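Local coordinates for protein flavin prenyltransferase PAD1, mitochondrial (Aspergillus niger, PDB 6QLG) that probably joins a dimethylallyl group to the flavin ring of FMN, making the prenylated flavin cofactor used by the ferulic acid decarboxylase FDC1, at residues Met120-Cys125 with Arg154-Val159. Residues are numbered along the deposited sequence; the frame is centred on the assembly and turned at random.
Sequences MIVVPC and RRLVLV
Val159 lays its CG2 methyl alongside the CB of Val123, 3.6 Å away, while the CD1 methyl of Ile121 reaches the same CG2 obliquely from two residues earlier on the strand of Val123. With CG1 of Ile121 anti to its backbone N (chi1 178°), the CG1-CD1 arm lies beside Val157 on this face. The other face is built from Met120, Val122, Leu156 and Leu158. There CG of Met120 rests against CD1 of Leu156 at 3.7 Å, and CG2 of Val122 meets CD2 of Leu158 at 3.6 Å, each pair pointing the same way; helix 141-151 packs on Met120 and Leu156, helix 127-135 on Leu158.

Between the two layers of side chains runs a regular parallel ladder. Met120 N donates to Arg155 O, Val157 N to Met120 O, Val122 N to Val157 O at 2.8 Å, and Val159 N to Val122 O, so 120-122 binds 155-159 as neighbouring strands of the Rossmann-like flavoprotein sheet. The 28 residues between Cys125 and Arg154, 20 of them helical, form the beta-alpha-beta crossover.

The pattern then changes. A cis peptide between Val123 and Pro124 turns the chain, yet Cys125 N still returns to Val159 O at 2.7 Å, approaching from above the carbonyl plane, 51° out of it. Beside that bond, SG of Cys125 lies 4.1 Å from CB of Leu158. Pro124 O accepts a hydrogen bond from Thr48 OG1, tying the turn to the neighbouring FMN-binding loop, and Cys125 lies close to Thr129 of the FMN site. The chemistry is thus divided: buried aliphatic contacts and backbone bonds unite the strands, and the final bond probably helps to hold the cis-proline corner next to the flavin pocket.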
ATOM      1  N   MET B 120      26.173  -7.085 -14.908  1.00 24.90           N
ATOM      2  CA  MET B 120      25.522  -7.071 -16.206  1.00 21.82           C
ATOM      3  C   MET B 120      25.026  -5.663 -16.478  1.00 22.77           C
ATOM      4  O   MET B 120      24.523  -4.992 -15.572  1.00 24.25           O
ATOM      5  CB  MET B 120      24.361  -8.071 -16.244  1.00 23.37           C
ATOM      6  CG  MET B 120      23.478  -7.990 -17.479  1.00 19.69           C
ATOM      7  SD  MET B 120      22.227  -9.290 -17.464  1.00 21.90           S
ATOM      8  CE  MET B 120      21.646  -9.229 -19.158  1.00 17.88           C
ATOM      9  N   ILE B 121      25.178  -5.213 -17.720  1.00 21.68           N
ATOM     10  CA  ILE B 121      24.641  -3.930 -18.150  1.00 19.94           C
ATOM     11  C   ILE B 121      23.834  -4.146 -19.421  1.00 19.38           C
ATOM     12  O   ILE B 121      24.318  -4.763 -20.378  1.00 21.14           O
ATOM     13  CB  ILE B 121      25.749  -2.875 -18.362  1.00 17.98           C
ATOM     14  CG1 ILE B 121      25.144  -1.560 -18.859  1.00 19.77           C
ATOM     15  CG2 ILE B 121      26.837  -3.391 -19.305  1.00 20.37           C
ATOM     16  CD1 ILE B 121      26.089  -0.373 -18.783  1.00 22.40           C
ATOM     17  N   VAL B 122      22.592  -3.670 -19.416  1.00 18.55           N
ATOM     18  CA  VAL B 122      21.725  -3.693 -20.587  1.00 17.27           C
ATOM     19  C   VAL B 122      21.773  -2.300 -21.198  1.00 19.90           C
ATOM     20  O   VAL B 122      21.252  -1.340 -20.620  1.00 19.17           O
ATOM     21  CB  VAL B 122      20.291  -4.107 -20.228  1.00 20.77           C
ATOM     22  CG1 VAL B 122      19.457  -4.278 -21.488  1.00 17.78           C
ATOM     23  CG2 VAL B 122      20.297  -5.396 -19.412  1.00 14.32           C
ATOM     24  N   VAL B 123      22.409  -2.180 -22.359  1.00 18.34           N
ATOM     25  CA  VAL B 123      22.697  -0.869 -22.937  1.00 16.52           C
ATOM     26  C   VAL B 123      22.625  -0.938 -24.460  1.00 22.06           C
ATOM     27  O   VAL B 123      23.415  -1.657 -25.088  1.00 19.90           O
ATOM     28  CB  VAL B 123      24.065  -0.350 -22.461  1.00 21.59           C
ATOM     29  CG1 VAL B 123      25.139  -1.437 -22.583  1.00 18.37           C
ATOM     30  CG2 VAL B 123      24.464   0.895 -23.240  1.00 21.25           C
ATOM     31  N   PRO B 124      21.673  -0.241 -25.097  1.00 22.57           N
ATOM     32  CA  PRO B 124      20.588   0.461 -24.406  1.00 20.16           C
ATOM     33  C   PRO B 124      19.501  -0.522 -23.985  1.00 22.53           C
ATOM     34  O   PRO B 124      19.470  -1.641 -24.504  1.00 16.37           O
ATOM     35  CB  PRO B 124      20.079   1.439 -25.462  1.00 22.09           C
ATOM     36  CG  PRO B 124      20.333   0.728 -26.755  1.00 23.14           C
ATOM     37  CD  PRO B 124      21.600  -0.070 -26.559  1.00 22.06           C
ATOM     38  N   CYS B 125      18.634  -0.125 -23.060  1.00 20.57           N
ATOM     39  CA  CYS B 125      17.596  -1.002 -22.535  1.00 18.27           C
ATOM     40  C   CYS B 125      16.231  -0.475 -22.959  1.00 21.22           C
ATOM     41  O   CYS B 125      15.849   0.642 -22.591  1.00 19.16           O
ATOM     42  CB  CYS B 125      17.681  -1.109 -21.013  1.00 21.12           C
ATOM     43  SG  CYS B 125      16.484  -2.266 -20.307  1.00 21.57           S
ATOM     44  N   ARG B 154      24.025  -9.520  -7.776  1.00 25.79           N
ATOM     45  CA  ARG B 154      25.082  -8.922  -8.578  1.00 26.16           C
ATOM     46  C   ARG B 154      24.592  -7.618  -9.200  1.00 29.33           C
ATOM     47  O   ARG B 154      23.391  -7.418  -9.403  1.00 27.61           O
ATOM     48  CB  ARG B 154      25.553  -9.886  -9.670  1.00 26.45           C
ATOM     49  CG  ARG B 154      26.182 -11.161  -9.125  1.00 32.63           C
ATOM     50  CD  ARG B 154      26.420 -12.191 -10.218  1.00 36.89           C
ATOM     51  NE  ARG B 154      26.684 -13.516  -9.663  1.00 37.28           N
ATOM     52  CZ  ARG B 154      26.663 -14.643 -10.368  1.00 47.28           C
ATOM     53  NH1 ARG B 154      26.388 -14.614 -11.666  1.00 46.87           N
ATOM     54  NH2 ARG B 154      26.916 -15.803  -9.775  1.00 51.90           N
ATOM     55  N   ARG B 155      25.538  -6.730  -9.495  1.00 22.68           N
ATOM     56  CA  ARG B 155      25.203  -5.407 -10.007  1.00 28.43           C
ATOM     57  C   ARG B 155      24.575  -5.511 -11.393  1.00 26.03           C
ATOM     58  O   ARG B 155      25.136  -6.136 -12.298  1.00 26.62           O
ATOM     59  CB  ARG B 155      26.457  -4.529 -10.040  1.00 31.59           C
ATOM     60  CG  ARG B 155      26.297  -3.169 -10.719  1.00 31.57           C
ATOM     61  CD  ARG B 155      25.293  -2.252 -10.019  1.00 30.46           C
ATOM     62  NE  ARG B 155      25.430  -2.228  -8.564  1.00 41.15           N
ATOM     63  CZ  ARG B 155      26.077  -1.287  -7.882  1.00 46.36           C
ATOM     64  NH1 ARG B 155      26.667  -0.285  -8.519  1.00 47.81           N
ATOM     65  NH2 ARG B 155      26.140  -1.352  -6.559  1.00 40.84           N
ATOM     66  N   LEU B 156      23.397  -4.909 -11.552  1.00 23.93           N
ATOM     67  CA  LEU B 156      22.667  -4.912 -12.815  1.00 21.88           C
ATOM     68  C   LEU B 156      22.300  -3.478 -13.161  1.00 25.08           C
ATOM     69  O   LEU B 156      21.567  -2.825 -12.410  1.00 23.39           O
ATOM     70  CB  LEU B 156      21.409  -5.784 -12.730  1.00 18.85           C
ATOM     71  CG  LEU B 156      20.450  -5.707 -13.922  1.00 18.76           C
ATOM     72  CD1 LEU B 156      21.101  -6.263 -15.186  1.00 18.99           C
ATOM     73  CD2 LEU B 156      19.147  -6.437 -13.626  1.00 14.27           C
ATOM     74  N   VAL B 157      22.800  -2.993 -14.295  1.00 20.19           N
ATOM     75  CA  VAL B 157      22.569  -1.624 -14.744  1.00 21.05           C
ATOM     76  C   VAL B 157      21.718  -1.667 -16.004  1.00 22.70           C
ATOM     77  O   VAL B 157      22.074  -2.337 -16.981  1.00 22.16           O
ATOM     78  CB  VAL B 157      23.892  -0.881 -15.000  1.00 22.47           C
ATOM     79  CG1 VAL B 157      23.620   0.511 -15.553  1.00 20.98           C
ATOM     80  CG2 VAL B 157      24.711  -0.799 -13.719  1.00 19.61           C
ATOM     81  N   LEU B 158      20.596  -0.954 -15.981  1.00 23.52           N
ATOM     82  CA  LEU B 158      19.684  -0.870 -17.116  1.00 20.20           C
ATOM     83  C   LEU B 158      19.738   0.547 -17.670  1.00 21.48           C
ATOM     84  O   LEU B 158      19.245   1.486 -17.034  1.00 19.78           O
ATOM     85  CB  LEU B 158      18.258  -1.239 -16.708  1.00 18.56           C
ATOM     86  CG  LEU B 158      18.046  -2.545 -15.942  1.00 19.03           C
ATOM     87  CD1 LEU B 158      16.568  -2.746 -15.648  1.00 16.53           C
ATOM     88  CD2 LEU B 158      18.598  -3.720 -16.725  1.00 16.97           C
ATOM     89  N   VAL B 159      20.334   0.703 -18.850  1.00 15.45           N
ATOM     90  CA  VAL B 159      20.348   1.993 -19.531  1.00 15.53           C
ATOM     91  C   VAL B 159      19.008   2.169 -20.235  1.00 20.97           C
ATOM     92  O   VAL B 159      18.920   2.099 -21.468  1.00 18.63           O
ATOM     93  CB  VAL B 159      21.536   2.101 -20.507  1.00 24.60           C
ATOM     94  CG1 VAL B 159      21.656   3.518 -21.060  1.00 17.84           C
ATOM     95  CG2 VAL B 159      22.827   1.704 -19.800  1.00 14.78           C
TER